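Local coordinates for envelope glycoprotein (Bourbon virus, PDB 5ZKX), which probably fuses the viral envelope with the host membrane, as related gp64 glycoproteins do, and is caught here as the postfusion trimer, at residues Val32-Val37 and Arg200-Phe205; Lys75-Asp80 and Glu187-Tyr192; Leu279-Val284 and Glu415-Asp420. One frame throughout, in Å; residues are numbered along the deposited sequence.

How the contacts relate
Strand 26-36 leads from the N-terminal part of the chain into contact 1, which closes when strand 200-210 pairs with it, 163 residues on. Contact 2 falls wholly within that loop. It brings the start of helix 79-88 onto strand 188-192, and this strand is followed directly in the chain by strand 200-210. Their strands belong to different sheets, and the contact centres lie about 33 Å apart. Contact 3 opens only after both have closed. It joins the loop before the long helix 284-329 to the loop before helix 422-437. Its centre is about 27 Å from each of the other two. It ties the approach to the long helix to the approach to helix 422-437.

Contact 1: Val32-Val37 and Arg200-Phe205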
# COMPACT_ATOMS: atom_id res chain seq x y z
N VAL A 32 9.51 -24.77 -14.52
CA VAL A 32 8.13 -24.41 -14.83
C VAL A 32 8.04 -23.92 -16.27
O VAL A 32 9.02 -23.47 -16.87
CB VAL A 32 7.59 -23.32 -13.87
CG1 VAL A 32 7.62 -23.79 -12.43
CG2 VAL A 32 8.39 -22.03 -14.03
N THR A 33 6.84 -24.03 -16.82
CA THR A 33 6.48 -23.30 -18.03
C THR A 33 5.79 -22.01 -17.61
O THR A 33 4.82 -22.04 -16.85
CB THR A 33 5.57 -24.14 -18.93
OG1 THR A 33 6.36 -25.10 -19.64
CG2 THR A 33 4.85 -23.26 -19.94
N LYS A 34 6.31 -20.88 -18.08
CA LYS A 34 5.84 -19.57 -17.66
C LYS A 34 5.12 -18.91 -18.83
O LYS A 34 5.73 -18.68 -19.88
CB LYS A 34 7.00 -18.71 -17.17
CG LYS A 34 6.60 -17.33 -16.67
CD LYS A 34 7.83 -16.46 -16.49
CE LYS A 34 7.45 -15.01 -16.24
NZ LYS A 34 8.66 -14.17 -15.98
N THR A 35 3.84 -18.60 -18.64
CA THR A 35 3.00 -18.01 -19.68
C THR A 35 2.82 -16.52 -19.41
O THR A 35 2.42 -16.13 -18.31
CB THR A 35 1.64 -18.71 -19.73
OG1 THR A 35 1.83 -20.13 -19.70
CG2 THR A 35 0.89 -18.31 -20.99
N THR A 36 3.11 -15.70 -20.41
CA THR A 36 2.93 -14.25 -20.31
C THR A 36 2.16 -13.74 -21.52
O THR A 36 2.04 -14.41 -22.55
CB THR A 36 4.28 -13.52 -20.20
OG1 THR A 36 5.12 -13.87 -21.31
CG2 THR A 36 4.99 -13.89 -18.91
N VAL A 37 1.62 -12.53 -21.38
CA VAL A 37 0.87 -11.87 -22.44
C VAL A 37 1.40 -10.46 -22.64
O VAL A 37 0.66 -9.55 -23.00
CB VAL A 37 -0.64 -11.86 -22.14
CG1 VAL A 37 -1.24 -13.21 -22.45
CG2 VAL A 37 -0.88 -11.50 -20.68
N ARG A 200 2.65 -16.03 -24.81
CA ARG A 200 4.03 -16.48 -24.91
C ARG A 200 4.34 -17.40 -23.73
O ARG A 200 3.95 -17.13 -22.59
CB ARG A 200 5.00 -15.30 -24.92
CG ARG A 200 6.44 -15.69 -24.62
CD ARG A 200 7.42 -14.56 -24.89
NE ARG A 200 8.72 -15.07 -25.32
CZ ARG A 200 9.77 -15.23 -24.51
NH1 ARG A 200 10.91 -15.70 -24.99
NH2 ARG A 200 9.67 -14.91 -23.23
N ALA A 201 5.04 -18.50 -24.02
CA ALA A 201 5.41 -19.48 -23.01
C ALA A 201 6.91 -19.72 -23.07
O ALA A 201 7.47 -19.93 -24.15
CB ALA A 201 4.66 -20.80 -23.20
N GLU A 202 7.56 -19.67 -21.91
CA GLU A 202 8.98 -19.96 -21.80
C GLU A 202 9.20 -20.98 -20.69
O GLU A 202 8.45 -21.02 -19.71
CB GLU A 202 9.81 -18.70 -21.53
CG GLU A 202 9.44 -17.99 -20.23
CD GLU A 202 10.42 -16.88 -19.87
OE1 GLU A 202 11.28 -16.55 -20.72
OE2 GLU A 202 10.33 -16.36 -18.74
N THR A 203 10.22 -21.82 -20.87
CA THR A 203 10.64 -22.74 -19.83
C THR A 203 11.76 -22.11 -19.02
O THR A 203 12.74 -21.61 -19.59
CB THR A 203 11.11 -24.06 -20.44
OG1 THR A 203 10.13 -24.54 -21.37
CG2 THR A 203 11.32 -25.11 -19.35
N LYS A 204 11.62 -22.12 -17.70
CA LYS A 204 12.63 -21.53 -16.84
C LYS A 204 12.55 -22.18 -15.47
O LYS A 204 11.59 -22.87 -15.14
CB LYS A 204 12.47 -20.01 -16.75
CG LYS A 204 11.23 -19.56 -15.99
CD LYS A 204 11.14 -18.05 -15.94
CE LYS A 204 12.34 -17.44 -15.24
NZ LYS A 204 12.23 -15.96 -15.11
N PHE A 205 13.61 -21.97 -14.68
CA PHE A 205 13.66 -22.39 -13.29
C PHE A 205 13.42 -21.18 -12.41
O PHE A 205 14.02 -20.12 -12.61
CB PHE A 205 15.02 -23.00 -12.94
CG PHE A 205 15.38 -24.20 -13.76
CD1 PHE A 205 16.03 -24.06 -14.98
CD2 PHE A 205 15.08 -25.48 -13.32
CE1 PHE A 205 16.36 -25.17 -15.74
CE2 PHE A 205 15.41 -26.59 -14.07
CZ PHE A 205 16.05 -26.43 -15.28
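K34 and E202 sit opposite each other at the middle of an antiparallel strand pair, strand 26-36 beside strand 200-210. Both strands are inner members of a mixed sheet. Six backbone hydrogen bonds join V32 with K204, K34 with E202 and T36 with R200. All are near straight, and the bond from K34 N to E202 O is 2.7 Å long. T33 with T203 and T35 with A201 are the non-hydrogen-bonded pairs. There CA-H...O contacts fill in, as from A201 CA to K34 O at 3.2 Å.

The two faces differ. The face with K34, E202 and K204 is the closely packed one. K34 reaches out fully extended, with CG anti to the backbone N (chi1 -178°). The E202 carboxylate lies alongside this chain, with OE2 3.4 Å from K34 CD. The ion pair from K34 NZ to E202 OE2 is long. R200 NH2 forms a salt bridge with the other oxygen, E202 OE1, on the same strand, through a weak hydrogen bond. K204 slants across K34, and K204 CD is 3.7 Å from K34 CD. The carboxylate of D238 bridges the two ammonium groups, which probably offsets their like charge.

The face with T33, T35, A201 and T203 is looser, and A201 and T203 are exposed. T33 CG2 touches A201 CB at 4.1 Å. T33 OG1 bonds to E261 instead of across the pair, and it stays 4.2 Å from T203 OG1.

Contact 2: Lys75-Asp80 and Glu187-Tyr192; sequences KPPTKD and EFSYLY
S189 OG is held by two polar partners, P77 O and T184 OG1. It donates a hydrogen bond of 2.9 Å to P77 O, and it is also hydrogen-bonded to T184 OG1. The donor lies in the carbonyl plane of P77, on a lone pair, with a C=O...O angle of 143°. S189 chi1 is -75°, with OG beside its own backbone N, and this turns the hydroxyl to the proline segment. Carbon also crowds this oxygen. P76 CB approaches OG to 3.3 Å, and the ring of P77 lies against S189 through CD, 3.8 Å from OG.

Just ahead of the strand, P76 CA makes a CA-H...O contact of 3.6 Å to E187 O. The carboxylate of E187 takes no part here and pairs with R142. At the far end K79 runs straight out from the helix start, with CG anti to the backbone N (chi1 -160°). It passes at about a right angle over the L191 side chain, with K79 CE 3.8 Å from L191 CD1. This touch is apolar.

P76 and P77 lead into helix 79-88, where T78 is the N-cap and its OG1 bonds to E81 N. That helix lies over the S189 and L191 face of strand 188-192, with L82 adding to the packing. F188 and Y190 point the other way, onto helix 422-437. Strand 44-58 flanks strand 188-192 within the antiparallel sheet.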
# COMPACT_ATOMS: atom_id res chain seq x y z
N LYS A 75 -22.33 8.61 -30.37
CA LYS A 75 -21.91 8.20 -31.71
C LYS A 75 -20.47 7.72 -31.61
O LYS A 75 -19.54 8.42 -32.02
CB LYS A 75 -22.08 9.33 -32.72
CG LYS A 75 -23.49 9.46 -33.27
CD LYS A 75 -23.86 8.28 -34.16
CE LYS A 75 -25.37 8.13 -34.27
NZ LYS A 75 -25.77 6.92 -35.06
N PRO A 76 -20.26 6.52 -31.07
CA PRO A 76 -18.89 6.01 -30.92
C PRO A 76 -18.26 5.78 -32.29
O PRO A 76 -18.91 5.25 -33.20
CB PRO A 76 -19.10 4.68 -30.17
CG PRO A 76 -20.50 4.29 -30.48
CD PRO A 76 -21.27 5.57 -30.59
N PRO A 77 -17.01 6.18 -32.46
CA PRO A 77 -16.38 6.06 -33.78
C PRO A 77 -16.24 4.61 -34.21
O PRO A 77 -16.21 3.69 -33.39
CB PRO A 77 -15.00 6.71 -33.58
CG PRO A 77 -14.77 6.66 -32.11
CD PRO A 77 -16.12 6.82 -31.48
N THR A 78 -16.18 4.40 -35.52
CA THR A 78 -15.95 3.08 -36.06
C THR A 78 -14.49 2.68 -35.86
O THR A 78 -13.67 3.47 -35.38
CB THR A 78 -16.33 3.03 -37.54
OG1 THR A 78 -15.35 3.74 -38.30
CG2 THR A 78 -17.69 3.65 -37.76
N LYS A 79 -14.17 1.45 -36.26
CA LYS A 79 -12.80 0.96 -36.11
C LYS A 79 -11.82 1.81 -36.90
O LYS A 79 -10.82 2.30 -36.36
CB LYS A 79 -12.72 -0.50 -36.55
CG LYS A 79 -11.52 -1.26 -36.01
CD LYS A 79 -11.53 -2.70 -36.52
CE LYS A 79 -10.37 -3.50 -35.94
NZ LYS A 79 -10.48 -4.95 -36.30
N ASP A 80 -12.10 2.02 -38.19
CA ASP A 80 -11.21 2.82 -39.03
C ASP A 80 -11.19 4.28 -38.60
O ASP A 80 -10.15 4.94 -38.69
CB ASP A 80 -11.61 2.70 -40.50
CG ASP A 80 -11.86 1.26 -40.91
OD1 ASP A 80 -11.16 0.36 -40.40
OD2 ASP A 80 -12.76 1.03 -41.74
N GLU A 187 -20.67 5.88 -25.40
CA GLU A 187 -19.94 6.92 -26.12
C GLU A 187 -18.58 6.45 -26.61
O GLU A 187 -18.05 7.01 -27.57
CB GLU A 187 -19.73 8.14 -25.22
CG GLU A 187 -20.78 9.22 -25.34
CD GLU A 187 -20.55 10.37 -24.37
OE1 GLU A 187 -21.43 10.62 -23.51
OE2 GLU A 187 -19.49 11.02 -24.45
N PHE A 188 -18.00 5.44 -25.96
CA PHE A 188 -16.59 5.13 -26.12
C PHE A 188 -16.39 3.95 -27.06
O PHE A 188 -17.22 3.04 -27.15
CB PHE A 188 -15.96 4.82 -24.76
CG PHE A 188 -15.98 5.98 -23.80
CD1 PHE A 188 -14.86 6.78 -23.64
CD2 PHE A 188 -17.11 6.25 -23.06
CE1 PHE A 188 -14.88 7.84 -22.76
CE2 PHE A 188 -17.13 7.31 -22.17
CZ PHE A 188 -16.02 8.11 -22.03
N SER A 189 -15.26 3.98 -27.76
CA SER A 189 -14.79 2.87 -28.57
C SER A 189 -13.35 2.57 -28.18
O SER A 189 -12.55 3.48 -27.98
CB SER A 189 -14.88 3.18 -30.07
OG SER A 189 -16.22 3.11 -30.53
N TYR A 190 -13.04 1.28 -28.06
CA TYR A 190 -11.73 0.83 -27.61
C TYR A 190 -11.11 -0.08 -28.66
O TYR A 190 -11.77 -1.01 -29.15
CB TYR A 190 -11.84 0.09 -26.28
CG TYR A 190 -12.63 0.81 -25.22
CD1 TYR A 190 -11.99 1.58 -24.26
CD2 TYR A 190 -14.01 0.71 -25.17
CE1 TYR A 190 -12.71 2.24 -23.29
CE2 TYR A 190 -14.74 1.36 -24.20
CZ TYR A 190 -14.08 2.13 -23.26
OH TYR A 190 -14.80 2.78 -22.28
N LEU A 191 -9.86 0.19 -29.01
CA LEU A 191 -9.10 -0.62 -29.94
C LEU A 191 -7.75 -0.97 -29.33
O LEU A 191 -7.00 -0.07 -28.93
CB LEU A 191 -8.90 0.10 -31.27
CG LEU A 191 -8.09 -0.67 -32.31
CD1 LEU A 191 -8.89 -1.84 -32.86
CD2 LEU A 191 -7.65 0.26 -33.43
N TYR A 192 -7.45 -2.26 -29.26
CA TYR A 192 -6.19 -2.76 -28.72
C TYR A 192 -5.46 -3.52 -29.81
O TYR A 192 -5.97 -4.53 -30.31
CB TYR A 192 -6.45 -3.65 -27.50
CG TYR A 192 -5.24 -4.37 -26.97
CD1 TYR A 192 -5.11 -5.75 -27.11
CD2 TYR A 192 -4.22 -3.69 -26.32
CE1 TYR A 192 -4.01 -6.41 -26.63
CE2 TYR A 192 -3.12 -4.35 -25.83
CZ TYR A 192 -3.02 -5.71 -25.99
OH TYR A 192 -1.92 -6.39 -25.51

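Contact 3: Leu279-Val284 and Glu415-Asp420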
# COMPACT_ATOMS: atom_id res chain seq x y z
N LEU A 279 -7.88 -4.09 -8.21
CA LEU A 279 -8.78 -2.95 -8.33
C LEU A 279 -8.74 -2.07 -7.08
O LEU A 279 -8.64 -0.84 -7.18
CB LEU A 279 -10.22 -3.41 -8.57
CG LEU A 279 -10.56 -4.35 -9.73
CD1 LEU A 279 -12.04 -4.69 -9.66
CD2 LEU A 279 -10.21 -3.73 -11.07
N HIS A 280 -8.83 -2.69 -5.91
CA HIS A 280 -8.95 -1.97 -4.65
C HIS A 280 -7.58 -1.64 -4.09
O HIS A 280 -6.66 -2.45 -4.13
CB HIS A 280 -9.75 -2.80 -3.65
CG HIS A 280 -11.15 -3.08 -4.07
ND1 HIS A 280 -11.95 -4.03 -3.46
CD2 HIS A 280 -11.91 -2.54 -5.06
CE1 HIS A 280 -13.13 -4.05 -4.05
NE2 HIS A 280 -13.14 -3.16 -5.02
N ALA A 281 -7.46 -0.43 -3.56
CA ALA A 281 -6.19 0.05 -3.04
C ALA A 281 -5.95 -0.49 -1.63
O ALA A 281 -6.87 -0.95 -0.94
CB ALA A 281 -6.15 1.57 -3.03
N ALA A 282 -4.69 -0.45 -1.22
CA ALA A 282 -4.31 -0.84 0.13
C ALA A 282 -4.28 0.39 1.02
O ALA A 282 -3.79 1.45 0.63
CB ALA A 282 -2.95 -1.53 0.13
N SER A 283 -4.81 0.25 2.23
CA SER A 283 -4.91 1.38 3.13
C SER A 283 -3.58 1.65 3.82
O SER A 283 -2.72 0.77 3.95
CB SER A 283 -6.00 1.14 4.18
OG SER A 283 -5.56 0.24 5.17
N VAL A 284 -3.41 2.90 4.27
CA VAL A 284 -2.26 3.28 5.08
C VAL A 284 -2.11 2.36 6.28
O VAL A 284 -0.99 2.05 6.70
CB VAL A 284 -2.39 4.76 5.52
CG1 VAL A 284 -1.45 5.08 6.67
CG2 VAL A 284 -2.14 5.68 4.34
N GLU A 415 2.54 -1.82 -8.94
CA GLU A 415 1.92 -1.33 -10.17
C GLU A 415 0.70 -0.45 -9.96
O GLU A 415 0.33 0.28 -10.89
CB GLU A 415 1.52 -2.51 -11.07
CG GLU A 415 2.67 -3.09 -11.87
CD GLU A 415 2.20 -4.01 -12.99
OE1 GLU A 415 1.04 -4.46 -12.95
OE2 GLU A 415 3.00 -4.28 -13.92
N GLY A 416 0.05 -0.49 -8.80
CA GLY A 416 -1.11 0.35 -8.57
C GLY A 416 -2.41 -0.34 -8.91
O GLY A 416 -2.49 -1.56 -9.09
N VAL A 417 -3.47 0.46 -9.01
CA VAL A 417 -4.82 -0.04 -9.23
C VAL A 417 -5.24 0.19 -10.67
O VAL A 417 -4.64 0.98 -11.41
CB VAL A 417 -5.83 0.59 -8.24
CG1 VAL A 417 -5.42 0.31 -6.81
CG2 VAL A 417 -5.97 2.08 -8.49
N VAL A 418 -6.31 -0.50 -11.08
CA VAL A 418 -6.76 -0.45 -12.47
C VAL A 418 -7.33 0.92 -12.82
O VAL A 418 -7.07 1.46 -13.90
CB VAL A 418 -7.79 -1.57 -12.74
CG1 VAL A 418 -8.63 -1.25 -13.97
CG2 VAL A 418 -7.08 -2.91 -12.91
N SER A 419 -8.13 1.51 -11.92
CA SER A 419 -8.74 2.80 -12.21
C SER A 419 -7.69 3.88 -12.46
O SER A 419 -7.97 4.86 -13.16
CB SER A 419 -9.66 3.21 -11.06
OG SER A 419 -9.04 3.03 -9.80
N ASP A 420 -6.49 3.72 -11.91
CA ASP A 420 -5.42 4.69 -12.12
C ASP A 420 -4.74 4.56 -13.47
O ASP A 420 -3.89 5.39 -13.79
CB ASP A 420 -4.37 4.57 -11.01
CG ASP A 420 -4.79 5.24 -9.73
OD1 ASP A 420 -5.66 6.14 -9.77
OD2 ASP A 420 -4.25 4.88 -8.67
O HOH W 1 -9.58 0.32 -9.74
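The backbones of L279 and V417 approach to 5.0 Å between their CA atoms, yet no direct hydrogen bond joins the two segments. A water does so instead. It donates to L279 O at 3.0 Å and accepts from S419 N at 2.9 Å. Just before this point G416 takes a positive phi of 93°, which suits glycine. From V418 on the chain has helical backbone angles, and D420 N makes a weak bond back to V417 O.

V417 packs against the L279 carbonyl. Its CB lies 3.3 Å from L279 O, so this carbonyl meets the valine as well as the water. V417 CG1 is anti to the carbonyl carbon (chi1 -58°). This carries it along the other segment to A281, where it is 3.9 Å from A281 CA and 4.1 Å from A281 CB. L279 and V418 lie side by side and point the same way. L279 CD2 does the touching, at 3.6 Å from V418 CB. V418 itself is buried, while L279 remains partly exposed.

Other subunits close around this joint. D286 of the second subunit accepts bonds from the backbone N atoms of E415 and G416. D420 OD2 makes a weak bond to A281 N of the second subunit. A281 packs on A281 of both neighbouring copies, so the three chains converge here. S283 then caps helix 284-329 through its OG, bonded to D286 N of the same chain. A later segment laid against the loop that leads into a long helix, where three chains meet, is consistent with the postfusion trimer of hairpins of class III fusion proteins such as gp64.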